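Local atomic coordinates of sensor protein (Rhodopseudomonas palustris, PDB entry 2OOL), a protein that senses light through a bound biliverdin chromophore, held by the PAS-GAF part present here, and as a whole protein probably works as a histidine kinase. Residues A[119-124]-A[306-311]; A[222-227]-A[256-261]; A[236-241]-A[268-273]. All blocks are in the same frame, centred on the assembly; numbering follows the deposited sequence.

Interaction 1. Residues A[119-124]-A[306-311]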
loop_
_atom_site.group_PDB
_atom_site.type_symbol
_atom_site.label_atom_id
_atom_site.label_comp_id
_atom_site.label_asym_id
_atom_site.label_seq_id
_atom_site.Cartn_x
_atom_site.Cartn_y
_atom_site.Cartn_z
ATOM N N ASN A 119 -4.052 8.413 -17.212
ATOM C CA ASN A 119 -4.713 7.412 -16.403
ATOM C C ASN A 119 -6.124 7.395 -16.928
ATOM O O ASN A 119 -6.837 8.408 -16.844
ATOM C CB ASN A 119 -4.787 7.817 -14.903
ATOM C CG ASN A 119 -3.696 7.241 -14.065
ATOM O OD1 ASN A 119 -3.616 7.567 -12.857
ATOM N ND2 ASN A 119 -2.887 6.367 -14.626
ATOM N N GLY A 120 -6.548 6.233 -17.406
ATOM C CA GLY A 120 -7.916 6.053 -17.881
ATOM C C GLY A 120 -8.815 5.472 -16.796
ATOM O O GLY A 120 -8.520 4.399 -16.210
ATOM N N ILE A 121 -9.919 6.177 -16.527
ATOM C CA ILE A 121 -10.827 5.821 -15.437
ATOM C C ILE A 121 -12.173 5.523 -16.095
ATOM O O ILE A 121 -12.821 6.406 -16.612
ATOM C CB ILE A 121 -11.018 6.975 -14.407
ATOM C CG1 ILE A 121 -9.687 7.632 -14.043
ATOM C CG2 ILE A 121 -11.838 6.490 -13.160
ATOM C CD1 ILE A 121 -8.870 6.845 -13.156
ATOM N N LEU A 122 -12.547 4.265 -16.045
ATOM C CA LEU A 122 -13.657 3.691 -16.749
ATOM C C LEU A 122 -14.804 3.365 -15.777
ATOM O O LEU A 122 -14.565 2.863 -14.652
ATOM C CB LEU A 122 -13.139 2.381 -17.329
ATOM C CG LEU A 122 -13.565 1.831 -18.655
ATOM C CD1 LEU A 122 -13.845 2.902 -19.724
ATOM C CD2 LEU A 122 -12.393 0.872 -19.033
ATOM N N HIS A 123 -16.033 3.652 -16.178
ATOM C CA HIS A 123 -17.187 3.171 -15.439
ATOM C C HIS A 123 -18.467 3.051 -16.267
ATOM O O HIS A 123 -18.613 3.672 -17.315
ATOM C CB HIS A 123 -17.409 3.971 -14.143
ATOM C CG HIS A 123 -18.233 5.198 -14.308
ATOM N ND1 HIS A 123 -17.673 6.450 -14.458
ATOM C CD2 HIS A 123 -19.579 5.386 -14.238
ATOM C CE1 HIS A 123 -18.642 7.355 -14.507
ATOM N NE2 HIS A 123 -19.812 6.734 -14.382
ATOM N N ARG A 124 -19.361 2.213 -15.757
ATOM C CA ARG A 124 -20.664 1.894 -16.366
ATOM C C ARG A 124 -21.786 2.369 -15.452
ATOM O O ARG A 124 -21.787 2.002 -14.304
ATOM C CB ARG A 124 -20.806 0.399 -16.425
ATOM C CG ARG A 124 -20.286 -0.249 -17.670
ATOM C CD ARG A 124 -20.806 -1.705 -17.703
ATOM N NE ARG A 124 -20.142 -2.509 -18.724
ATOM C CZ ARG A 124 -18.855 -2.863 -18.707
ATOM N NH1 ARG A 124 -18.045 -2.511 -17.703
ATOM N NH2 ARG A 124 -18.377 -3.584 -19.723
ATOM N N VAL A 306 -4.075 15.188 -6.965
ATOM C CA VAL A 306 -3.682 13.963 -6.316
ATOM C C VAL A 306 -4.069 12.820 -7.253
ATOM O O VAL A 306 -5.226 12.756 -7.730
ATOM C CB VAL A 306 -4.396 13.811 -4.898
ATOM C CG1 VAL A 306 -3.966 12.525 -4.189
ATOM C CG2 VAL A 306 -4.083 14.996 -4.025
ATOM N N SER A 307 -3.110 11.956 -7.591
ATOM C CA SER A 307 -3.365 10.913 -8.637
ATOM C C SER A 307 -4.405 9.885 -8.213
ATOM O O SER A 307 -4.689 9.737 -7.050
ATOM C CB SER A 307 -2.084 10.168 -8.999
ATOM O OG SER A 307 -1.770 9.213 -7.988
ATOM N N TYR A 308 -4.973 9.139 -9.153
ATOM C CA TYR A 308 -6.012 8.201 -8.810
ATOM C C TYR A 308 -5.547 7.187 -7.750
ATOM O O TYR A 308 -6.316 6.826 -6.834
ATOM C CB TYR A 308 -6.433 7.450 -10.041
ATOM C CG TYR A 308 -7.713 6.687 -9.901
ATOM C CD1 TYR A 308 -8.929 7.332 -10.011
ATOM C CD2 TYR A 308 -7.706 5.329 -9.684
ATOM C CE1 TYR A 308 -10.113 6.629 -9.913
ATOM C CE2 TYR A 308 -8.885 4.616 -9.591
ATOM C CZ TYR A 308 -10.075 5.271 -9.689
ATOM O OH TYR A 308 -11.265 4.570 -9.600
ATOM N N GLU A 309 -4.313 6.696 -7.914
ATOM C CA GLU A 309 -3.765 5.674 -7.057
ATOM C C GLU A 309 -3.545 6.214 -5.627
ATOM O O GLU A 309 -3.770 5.485 -4.666
ATOM C CB GLU A 309 -2.419 5.126 -7.608
ATOM C CG GLU A 309 -2.489 4.386 -8.967
ATOM C CD GLU A 309 -2.193 5.286 -10.168
ATOM O OE1 GLU A 309 -2.545 6.494 -10.120
ATOM O OE2 GLU A 309 -1.591 4.782 -11.157
ATOM N N VAL A 310 -3.138 7.477 -5.490
ATOM C CA VAL A 310 -3.050 8.088 -4.173
ATOM C C VAL A 310 -4.421 8.220 -3.502
ATOM O O VAL A 310 -4.542 7.999 -2.284
ATOM C CB VAL A 310 -2.279 9.410 -4.176
ATOM C CG1 VAL A 310 -2.339 10.077 -2.770
ATOM C CG2 VAL A 310 -0.788 9.151 -4.556
ATOM N N ARG A 311 -5.448 8.528 -4.289
ATOM C CA ARG A 311 -6.827 8.587 -3.811
ATOM C C ARG A 311 -7.318 7.229 -3.393
ATOM O O ARG A 311 -8.000 7.134 -2.369
ATOM C CB ARG A 311 -7.770 9.284 -4.833
ATOM C CG ARG A 311 -7.256 10.704 -5.158
ATOM C CD ARG A 311 -8.193 11.698 -5.814
ATOM N NE ARG A 311 -9.054 11.219 -6.881
ATOM C CZ ARG A 311 -8.724 11.169 -8.180
ATOM N NH1 ARG A 311 -7.496 11.475 -8.607
ATOM N NH2 ARG A 311 -9.618 10.780 -9.062
#

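Interaction 2. Residues A[222-227]-A[256-261]. With LBV (3-[2-[(Z)-[3-(2-carboxyethyl)-5-[(Z)-(4-ethenyl-3-methyl-5-oxidanylidene-pyrrol-2-ylidene)methyl]-4-methyl-pyrrol-1-ium -2-ylidene]methyl]-5-[(Z)-[(3E)-3-ethylidene-4-methyl-5-oxidanylidene-pyrrolidin-2-ylidene]methyl]-4-methyl-1H-pyrrol-3- yl]propanoic acid), chain C.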
loop_
_atom_site.group_PDB
_atom_site.type_symbol
_atom_site.label_atom_id
_atom_site.label_comp_id
_atom_site.label_asym_id
_atom_site.label_seq_id
_atom_site.Cartn_x
_atom_site.Cartn_y
_atom_site.Cartn_z
ATOM N N ARG A 222 -24.871 14.722 0.558
ATOM C CA ARG A 222 -24.650 13.609 1.489
ATOM C C ARG A 222 -25.116 12.279 0.957
ATOM O O ARG A 222 -24.426 11.286 1.156
ATOM C CB ARG A 222 -25.346 13.863 2.781
ATOM C CG ARG A 222 -24.627 14.780 3.626
ATOM C CD ARG A 222 -25.195 14.795 4.986
ATOM N NE ARG A 222 -26.044 15.966 5.165
ATOM C CZ ARG A 222 -27.346 15.958 5.257
ATOM N NH1 ARG A 222 -28.039 14.815 5.172
ATOM N NH2 ARG A 222 -27.956 17.118 5.430
ATOM N N ALA A 223 -26.298 12.243 0.332
ATOM C CA ALA A 223 -26.768 11.037 -0.425
ATOM C C ALA A 223 -25.734 10.590 -1.504
ATOM O O ALA A 223 -25.344 9.409 -1.571
ATOM C CB ALA A 223 -28.217 11.288 -1.080
ATOM N N LEU A 224 -25.270 11.512 -2.336
ATOM C CA LEU A 224 -24.221 11.170 -3.324
ATOM C C LEU A 224 -22.960 10.661 -2.642
ATOM O O LEU A 224 -22.425 9.625 -3.015
ATOM C CB LEU A 224 -23.871 12.367 -4.204
ATOM C CG LEU A 224 -22.832 12.123 -5.342
ATOM C CD1 LEU A 224 -23.266 11.052 -6.311
ATOM C CD2 LEU A 224 -22.615 13.384 -6.134
ATOM N N TYR A 225 -22.498 11.369 -1.619
ATOM C CA TYR A 225 -21.266 10.964 -0.954
ATOM C C TYR A 225 -21.363 9.647 -0.218
ATOM O O TYR A 225 -20.352 9.077 0.101
ATOM C CB TYR A 225 -20.771 12.035 -0.041
ATOM C CG TYR A 225 -20.558 13.358 -0.697
ATOM C CD1 TYR A 225 -20.393 13.485 -2.088
ATOM C CD2 TYR A 225 -20.514 14.503 0.064
ATOM C CE1 TYR A 225 -20.210 14.715 -2.665
ATOM C CE2 TYR A 225 -20.301 15.725 -0.509
ATOM C CZ TYR A 225 -20.152 15.825 -1.873
ATOM O OH TYR A 225 -19.945 17.067 -2.422
ATOM N N THR A 226 -22.586 9.132 -0.008
ATOM C CA THR A 226 -22.784 7.862 0.650
ATOM C C THR A 226 -22.501 6.772 -0.357
ATOM O O THR A 226 -22.016 5.696 0.005
ATOM C CB THR A 226 -24.231 7.708 1.205
ATOM O OG1 THR A 226 -24.480 8.734 2.156
ATOM C CG2 THR A 226 -24.432 6.367 1.859
ATOM N N ILE A 227 -22.810 7.024 -1.621
ATOM C CA ILE A 227 -22.615 5.985 -2.648
ATOM C C ILE A 227 -21.354 6.180 -3.492
ATOM O O ILE A 227 -20.909 5.243 -4.103
ATOM C CB ILE A 227 -23.838 5.822 -3.576
ATOM C CG1 ILE A 227 -24.144 7.128 -4.323
ATOM C CG2 ILE A 227 -25.028 5.379 -2.746
ATOM C CD1 ILE A 227 -25.194 6.975 -5.398
ATOM N N ASP A 256 -25.771 11.533 -16.397
ATOM C CA ASP A 256 -25.648 11.396 -14.974
ATOM C C ASP A 256 -24.180 11.192 -14.625
ATOM O O ASP A 256 -23.607 10.134 -14.878
ATOM C CB ASP A 256 -26.509 10.202 -14.497
ATOM C CG ASP A 256 -26.568 10.091 -13.005
ATOM O OD1 ASP A 256 -25.650 10.567 -12.302
ATOM O OD2 ASP A 256 -27.576 9.566 -12.508
ATOM N N LEU A 257 -23.574 12.218 -14.043
ATOM C CA LEU A 257 -22.166 12.169 -13.678
ATOM C C LEU A 257 -21.950 11.739 -12.240
ATOM O O LEU A 257 -20.856 11.863 -11.698
ATOM C CB LEU A 257 -21.546 13.505 -14.003
ATOM C CG LEU A 257 -21.599 13.872 -15.494
ATOM C CD1 LEU A 257 -21.144 15.275 -15.719
ATOM C CD2 LEU A 257 -20.704 12.936 -16.260
ATOM N N SER A 258 -22.968 11.160 -11.608
ATOM C CA SER A 258 -22.802 10.708 -10.207
ATOM C C SER A 258 -21.465 10.012 -9.911
ATOM O O SER A 258 -20.817 10.312 -8.889
ATOM C CB SER A 258 -23.927 9.773 -9.795
ATOM O OG SER A 258 -25.177 10.422 -9.783
ATOM N N PHE A 259 -21.065 9.062 -10.768
ATOM C CA PHE A 259 -19.857 8.252 -10.566
ATOM C C PHE A 259 -18.632 8.729 -11.368
ATOM O O PHE A 259 -17.627 8.042 -11.447
ATOM C CB PHE A 259 -20.172 6.788 -10.784
ATOM C CG PHE A 259 -21.065 6.235 -9.745
ATOM C CD1 PHE A 259 -20.546 5.861 -8.506
ATOM C CD2 PHE A 259 -22.430 6.208 -9.928
ATOM C CE1 PHE A 259 -21.379 5.401 -7.510
ATOM C CE2 PHE A 259 -23.288 5.728 -8.926
ATOM C CZ PHE A 259 -22.751 5.344 -7.704
ATOM N N SER A 260 -18.672 9.954 -11.871
ATOM C CA SER A 260 -17.590 10.479 -12.654
ATOM C C SER A 260 -16.609 11.291 -11.811
ATOM O O SER A 260 -17.008 12.177 -11.067
ATOM C CB SER A 260 -18.142 11.345 -13.806
ATOM O OG SER A 260 -17.436 12.614 -13.743
ATOM N N VAL A 261 -15.309 11.005 -11.953
ATOM C CA VAL A 261 -14.279 11.685 -11.166
ATOM C C VAL A 261 -14.100 13.129 -11.561
ATOM O O VAL A 261 -13.606 13.924 -10.740
ATOM C CB VAL A 261 -12.899 10.904 -11.156
ATOM C CG1 VAL A 261 -13.057 9.571 -10.395
ATOM C CG2 VAL A 261 -12.378 10.629 -12.548
HETATM C C1A LBV C . -22.886 25.913 1.740
HETATM C C1B LBV C . -22.756 22.446 -1.038
HETATM O O1B LBV C . -21.100 19.191 -6.382
HETATM C C1C LBV C . -19.157 20.115 0.451
HETATM O O1C LBV C . -14.488 17.936 -0.248
HETATM C C1D LBV C . -16.910 21.419 4.412
HETATM C C2A LBV C . -24.285 26.416 1.483
HETATM C C2B LBV C . -22.951 21.590 -2.130
HETATM O O2B LBV C . -20.219 17.680 -5.046
HETATM C C2C LBV C . -18.089 19.221 0.674
HETATM O O2C LBV C . -14.738 20.074 -0.759
HETATM C C2D LBV C . -16.996 21.723 5.786
HETATM C C3A LBV C . -24.689 25.379 0.420
HETATM C C3B LBV C . -21.936 20.635 -2.120
HETATM C C3C LBV C . -17.533 19.566 1.895
HETATM C C3D LBV C . -15.708 21.662 6.273
HETATM C C4A LBV C . -23.611 24.478 0.201
HETATM C C4B LBV C . -21.137 20.890 -0.966
HETATM C C4C LBV C . -18.229 20.679 2.396
HETATM C C4D LBV C . -14.877 21.332 5.194
HETATM C CAA LBV C . -25.934 25.295 -0.243
HETATM C CAB LBV C . -21.749 19.524 -3.164
HETATM C CAC LBV C . -17.540 18.053 -0.179
HETATM C CAD LBV C . -15.356 21.924 7.575
HETATM C CBA LBV C . -27.210 26.177 -0.030
HETATM C CBB LBV C . -20.650 19.847 -4.157
HETATM C CBC LBV C . -16.553 18.580 -1.268
HETATM C CBD LBV C . -14.051 21.836 8.046
HETATM C CGB LBV C . -20.659 18.805 -5.292
HETATM C CGC LBV C . -15.123 18.892 -0.718
HETATM C CHB LBV C . -23.696 23.447 -0.753
HETATM C CHC LBV C . -19.996 20.076 -0.686
HETATM C CHD LBV C . -18.032 21.369 3.594
HETATM C CMA LBV C . -24.196 27.833 0.892
HETATM C CMB LBV C . -24.069 21.700 -3.191
HETATM C CMC LBV C . -16.343 18.788 2.500
HETATM C CMD LBV C . -18.243 22.050 6.638
HETATM N N_A LBV C . -22.591 24.830 0.992
HETATM O O_A LBV C . -22.103 26.420 2.537
HETATM N N_B LBV C . -21.686 21.968 -0.381
HETATM N N_C LBV C . -19.174 20.960 1.496
HETATM N N_D LBV C . -15.641 21.216 4.109
HETATM O O_D LBV C . -13.643 21.176 5.189
#

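Interaction 3. Residues A[236-241]-A[268-273]. With LBV (3-[2-[(Z)-[3-(2-carboxyethyl)-5-[(Z)-(4-ethenyl-3-methyl-5-oxidanylidene-pyrrol-2-ylidene)methyl]-4-methyl-pyrrol-1-ium -2-ylidene]methyl]-5-[(Z)-[(3E)-3-ethylidene-4-methyl-5-oxidanylidene-pyrrolidin-2-ylidene]methyl]-4-methyl-1H-pyrrol-3- yl]propanoic acid), chain C.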
loop_
_atom_site.group_PDB
_atom_site.type_symbol
_atom_site.label_atom_id
_atom_site.label_comp_id
_atom_site.label_asym_id
_atom_site.label_seq_id
_atom_site.Cartn_x
_atom_site.Cartn_y
_atom_site.Cartn_z
ATOM N N ILE A 236 -10.199 25.157 -7.425
ATOM C CA ILE A 236 -11.562 25.643 -7.196
ATOM C C ILE A 236 -11.922 26.758 -8.167
ATOM O O ILE A 236 -13.079 27.157 -8.245
ATOM C CB ILE A 236 -11.857 26.131 -5.704
ATOM C CG1 ILE A 236 -11.063 27.419 -5.371
ATOM C CG2 ILE A 236 -11.617 24.967 -4.673
ATOM C CD1 ILE A 236 -11.341 28.129 -3.990
ATOM N N GLY A 237 -10.950 27.285 -8.896
ATOM C CA GLY A 237 -11.204 28.392 -9.847
ATOM C C GLY A 237 -11.406 27.933 -11.274
ATOM O O GLY A 237 -11.550 28.760 -12.185
ATOM N N TYR A 238 -11.488 26.620 -11.480
ATOM C CA TYR A 238 -11.607 26.072 -12.801
ATOM C C TYR A 238 -12.792 26.664 -13.572
ATOM O O TYR A 238 -13.780 27.103 -13.002
ATOM C CB TYR A 238 -11.735 24.543 -12.720
ATOM C CG TYR A 238 -13.117 24.014 -12.321
ATOM C CD1 TYR A 238 -13.494 23.895 -10.988
ATOM C CD2 TYR A 238 -14.043 23.678 -13.279
ATOM C CE1 TYR A 238 -14.748 23.386 -10.618
ATOM C CE2 TYR A 238 -15.296 23.179 -12.923
ATOM C CZ TYR A 238 -15.639 23.033 -11.597
ATOM O OH TYR A 238 -16.892 22.567 -11.282
ATOM N N ARG A 239 -12.675 26.657 -14.887
ATOM C CA ARG A 239 -13.761 26.996 -15.789
ATOM C C ARG A 239 -14.347 25.672 -16.251
ATOM O O ARG A 239 -13.630 24.891 -16.886
ATOM C CB ARG A 239 -13.167 27.753 -16.968
ATOM C CG ARG A 239 -14.147 28.244 -18.002
ATOM C CD ARG A 239 -13.422 29.122 -19.097
ATOM N NE ARG A 239 -12.535 30.142 -18.475
ATOM C CZ ARG A 239 -11.889 31.093 -19.151
ATOM N NH1 ARG A 239 -12.017 31.197 -20.483
ATOM N NH2 ARG A 239 -11.116 31.964 -18.495
ATOM N N PRO A 240 -15.631 25.393 -15.915
ATOM C CA PRO A 240 -16.259 24.153 -16.334
ATOM C C PRO A 240 -16.206 23.978 -17.845
ATOM O O PRO A 240 -16.371 24.957 -18.587
ATOM C CB PRO A 240 -17.720 24.326 -15.880
ATOM C CG PRO A 240 -17.630 25.270 -14.690
ATOM C CD PRO A 240 -16.556 26.222 -15.101
ATOM N N SER A 241 -16.018 22.737 -18.288
ATOM C CA SER A 241 -15.994 22.408 -19.713
ATOM C C SER A 241 -17.204 21.547 -20.024
ATOM O O SER A 241 -17.316 20.423 -19.527
ATOM C CB SER A 241 -14.688 21.674 -20.058
ATOM O OG SER A 241 -14.642 21.206 -21.403
ATOM N N THR A 268 -21.925 27.095 -5.716
ATOM C CA THR A 268 -22.111 27.527 -4.331
ATOM C C THR A 268 -21.061 26.951 -3.415
ATOM O O THR A 268 -20.609 27.615 -2.480
ATOM C CB THR A 268 -23.512 27.095 -3.793
ATOM O OG1 THR A 268 -24.512 27.468 -4.744
ATOM C CG2 THR A 268 -23.825 27.802 -2.524
ATOM N N HIS A 269 -20.705 25.684 -3.613
ATOM C CA HIS A 269 -19.594 25.121 -2.832
ATOM C C HIS A 269 -18.288 25.786 -3.212
ATOM O O HIS A 269 -17.472 26.103 -2.362
ATOM C CB HIS A 269 -19.445 23.636 -3.056
ATOM C CG HIS A 269 -18.317 23.036 -2.275
ATOM N ND1 HIS A 269 -18.116 23.312 -0.946
ATOM C CD2 HIS A 269 -17.320 22.202 -2.645
ATOM C CE1 HIS A 269 -17.059 22.643 -0.521
ATOM N NE2 HIS A 269 -16.561 21.953 -1.537
ATOM N N LEU A 270 -18.077 26.009 -4.506
ATOM C CA LEU A 270 -16.818 26.642 -4.908
ATOM C C LEU A 270 -16.631 28.000 -4.217
ATOM O O LEU A 270 -15.520 28.349 -3.779
ATOM C CB LEU A 270 -16.725 26.784 -6.406
ATOM C CG LEU A 270 -16.627 25.450 -7.170
ATOM C CD1 LEU A 270 -16.632 25.754 -8.663
ATOM C CD2 LEU A 270 -15.391 24.630 -6.751
ATOM N N GLU A 271 -17.714 28.752 -4.104
ATOM C CA GLU A 271 -17.693 30.097 -3.501
ATOM C C GLU A 271 -17.446 29.995 -1.993
ATOM O O GLU A 271 -16.751 30.818 -1.396
ATOM C CB GLU A 271 -19.011 30.788 -3.849
ATOM C CG GLU A 271 -19.372 32.071 -3.114
ATOM C CD GLU A 271 -20.615 32.782 -3.767
ATOM O OE1 GLU A 271 -20.947 32.455 -4.955
ATOM O OE2 GLU A 271 -21.251 33.653 -3.097
ATOM N N TYR A 272 -18.013 28.966 -1.380
ATOM C CA TYR A 272 -17.711 28.614 -0.005
ATOM C C TYR A 272 -16.216 28.445 0.197
ATOM O O TYR A 272 -15.647 28.919 1.188
ATOM C CB TYR A 272 -18.392 27.297 0.332
ATOM C CG TYR A 272 -18.122 26.763 1.719
ATOM C CD1 TYR A 272 -17.104 25.831 1.947
ATOM C CD2 TYR A 272 -18.925 27.130 2.784
ATOM C CE1 TYR A 272 -16.870 25.326 3.216
ATOM C CE2 TYR A 272 -18.704 26.629 4.067
ATOM C CZ TYR A 272 -17.681 25.731 4.281
ATOM O OH TYR A 272 -17.489 25.233 5.567
ATOM N N MET A 273 -15.583 27.729 -0.731
ATOM C CA MET A 273 -14.146 27.466 -0.624
ATOM C C MET A 273 -13.302 28.709 -0.885
ATOM O O MET A 273 -12.268 28.885 -0.262
ATOM C CB MET A 273 -13.741 26.335 -1.546
ATOM C CG MET A 273 -14.338 25.012 -1.164
ATOM S SD MET A 273 -13.843 24.502 0.474
ATOM C CE MET A 273 -12.050 24.466 0.270
HETATM C C1A LBV C . -22.886 25.913 1.740
HETATM C C1B LBV C . -22.756 22.446 -1.038
HETATM O O1B LBV C . -21.100 19.191 -6.382
HETATM C C1C LBV C . -19.157 20.115 0.451
HETATM O O1C LBV C . -14.488 17.936 -0.248
HETATM C C1D LBV C . -16.910 21.419 4.412
HETATM C C2A LBV C . -24.285 26.416 1.483
HETATM C C2B LBV C . -22.951 21.590 -2.130
HETATM O O2B LBV C . -20.219 17.680 -5.046
HETATM C C2C LBV C . -18.089 19.221 0.674
HETATM O O2C LBV C . -14.738 20.074 -0.759
HETATM C C2D LBV C . -16.996 21.723 5.786
HETATM C C3A LBV C . -24.689 25.379 0.420
HETATM C C3B LBV C . -21.936 20.635 -2.120
HETATM C C3C LBV C . -17.533 19.566 1.895
HETATM C C3D LBV C . -15.708 21.662 6.273
HETATM C C4A LBV C . -23.611 24.478 0.201
HETATM C C4B LBV C . -21.137 20.890 -0.966
HETATM C C4C LBV C . -18.229 20.679 2.396
HETATM C C4D LBV C . -14.877 21.332 5.194
HETATM C CAA LBV C . -25.934 25.295 -0.243
HETATM C CAB LBV C . -21.749 19.524 -3.164
HETATM C CAC LBV C . -17.540 18.053 -0.179
HETATM C CAD LBV C . -15.356 21.924 7.575
HETATM C CBA LBV C . -27.210 26.177 -0.030
HETATM C CBB LBV C . -20.650 19.847 -4.157
HETATM C CBC LBV C . -16.553 18.580 -1.268
HETATM C CBD LBV C . -14.051 21.836 8.046
HETATM C CGB LBV C . -20.659 18.805 -5.292
HETATM C CGC LBV C . -15.123 18.892 -0.718
HETATM C CHB LBV C . -23.696 23.447 -0.753
HETATM C CHC LBV C . -19.996 20.076 -0.686
HETATM C CHD LBV C . -18.032 21.369 3.594
HETATM C CMA LBV C . -24.196 27.833 0.892
HETATM C CMB LBV C . -24.069 21.700 -3.191
HETATM C CMC LBV C . -16.343 18.788 2.500
HETATM C CMD LBV C . -18.243 22.050 6.638
HETATM N N_A LBV C . -22.591 24.830 0.992
HETATM O O_A LBV C . -22.103 26.420 2.537
HETATM N N_B LBV C . -21.686 21.968 -0.381
HETATM N N_C LBV C . -19.174 20.960 1.496
HETATM N N_D LBV C . -15.641 21.216 4.109
HETATM O O_D LBV C . -13.643 21.176 5.189
#

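Interaction 1. Residues A[119-124]-A[306-311]
Ile121 packs over one face of the Tyr308 ring, where strand 114-125 of the PAS part meets the start of helix 308-332 from the GAF part. The CD1 methyl lies above the ring as a CH-pi contact, though its modelled closeness to the ring carbons is doubtful; CG2 follows more reliably, 3.7 Å from Tyr308 CE1. A branched isoleucine suits this place because both arms can spread along the ring. Tyr308 CG, anti to the backbone N (chi1 -166°), carries the ring off the helix toward the strand. With an alanine here, Ile121 would probably lose the aromatic surface it rests on, and a gap would open between strand and helix.

The other side is looser and polar. Buried Asn119 faces the carboxylate end of Glu309, whose chain bends at chi2 to approach the strand and which also packs on Arg150 of the second subunit. Behind it, Ser307 is the helix N-cap: its OG accepts a weak bond from Val310 N and is also hydrogen-bonded to Asp137. Arg311 NH1 donates to Val306 O at 2.8 Å, and the arginine also pairs with Glu134. At this point the domain junction rests on aliphatic-aromatic packing, with polar groups along one margin.

Interaction 2. Residues A[222-227]-A[256-261]
Leu224 and Ile227, one helical turn apart on helix 219-227, lean on Ser258 and Phe259 of a type I beta turn (Leu257 to Ser260) that an Asx turn introduces, all within the GAF domain. In the first shell, Leu224 CD1 rests 3.8 Å from Ser258 CB; a torsion that puts CG opposite the backbone N (chi1 -177°) sends this branched tip across to the turn. Ile227 meets the Phe259 ring twice: its CD1 lies 3.7 Å from Phe259 CZ, the two side chains crossing at about a right angle, while the carbonyl Ile227 O comes to the ring edge near Phe259 CE1. The slightly positive rim of a phenylalanine suits such a carbonyl at the helix end.

The second shell fixes the turn. Asp256 OD1 accepts two bonds, from Ser258 N at 2.8 Å and from Ser258 OG at 2.6 Å, the latter on its syn lone pair, so serine is gripped by backbone and side chain alike. Ser260 N closes the turn on Leu257 O. Farther out, Asn228 bonds to Ser258 O, and His125 meets the Phe259 ring edge-to-face.

On the same helix Tyr225 reaches the chromophore: its hydroxyl OH, with the acceptor in the plane of the ring, donates to propionate oxygen O2B of LBV at 2.7 Å.

Interaction 3. Residues A[236-241]-A[268-273]
The Tyr238 ring meets Leu270 obliquely, its CE1 3.6 Å from Leu270 CD1, with the two side chains crossing at about a right angle. A tyrosine suits the place because its ring packs against leucine while its hydroxyl OH bonds with Ser264 OG and Val265 N, anchoring the far end. The second flat group is the His269 imidazole, one residue back on helix 267-276. One face lies under the tetrapyrrole, with LBV C1C 3.4 Å above its plane; the opposite face is covered by Met273 CG, offset toward the rim. At its edge, in plane, NE2 donates to propionate oxygen O2C of LBV at 2.7 Å, with an N-H...O angle of 154°. Histidine thus serves as both a flat packing surface and a directed donor. The Tyr272 ring lies nearby, with CD2 3.3 Å from LBV O_A.

Behind this chromophore-facing side, aliphatic packing ties the helix to the loop. Ile236 CD1 reaches Met273 CB at 3.9 Å and Ile236 CB lies 4.0 Å from Leu270 CD2, so one isoleucine spans two residues of the helix. Its CG2 methyl also faces Met273 CB. The methionine is shared: its CB packs on Ile236, and its CG, anti to the carbonyl carbon (chi1 -66°), lies on the histidine ring.

The loop leaves strand 230-233, at the margin of the GAF sheet, and runs to strand 241-244, where Ser241 pairs with Ile39 of strand 38-39. Tyr238 also touches Gln40 and Pro41, an arrangement consistent with the phytochrome knot, in which the N-terminal segment threads a GAF loop. Ile233 lies against both His269 and Leu270, so this part of helix 267-276 lies between strand 230-233 and the chromophore.

How the interactions relate
Interactions 2 and 3 both lie within the GAF domain and reach the same LBV molecule from different sides: Tyr225 and His269 hold different propionates, while the two contacts stay about 6 Å apart at their nearest atoms (centres about 17 Å apart). Their segments alternate along the chain, and both are nested inside the long loop closed by interaction 1. That contact, joining the PAS and GAF parts, touches interaction 2 directly: His123 CE1 lies 3.3 Å from Phe259 O, and Val261 packs near Tyr308 and Arg311. Interaction 3 is more remote from it, about 12 Å at the nearest atoms. The 256-261 loop therefore stands between the domain junction and helix 219-227, whose Tyr225 touches the chromophore.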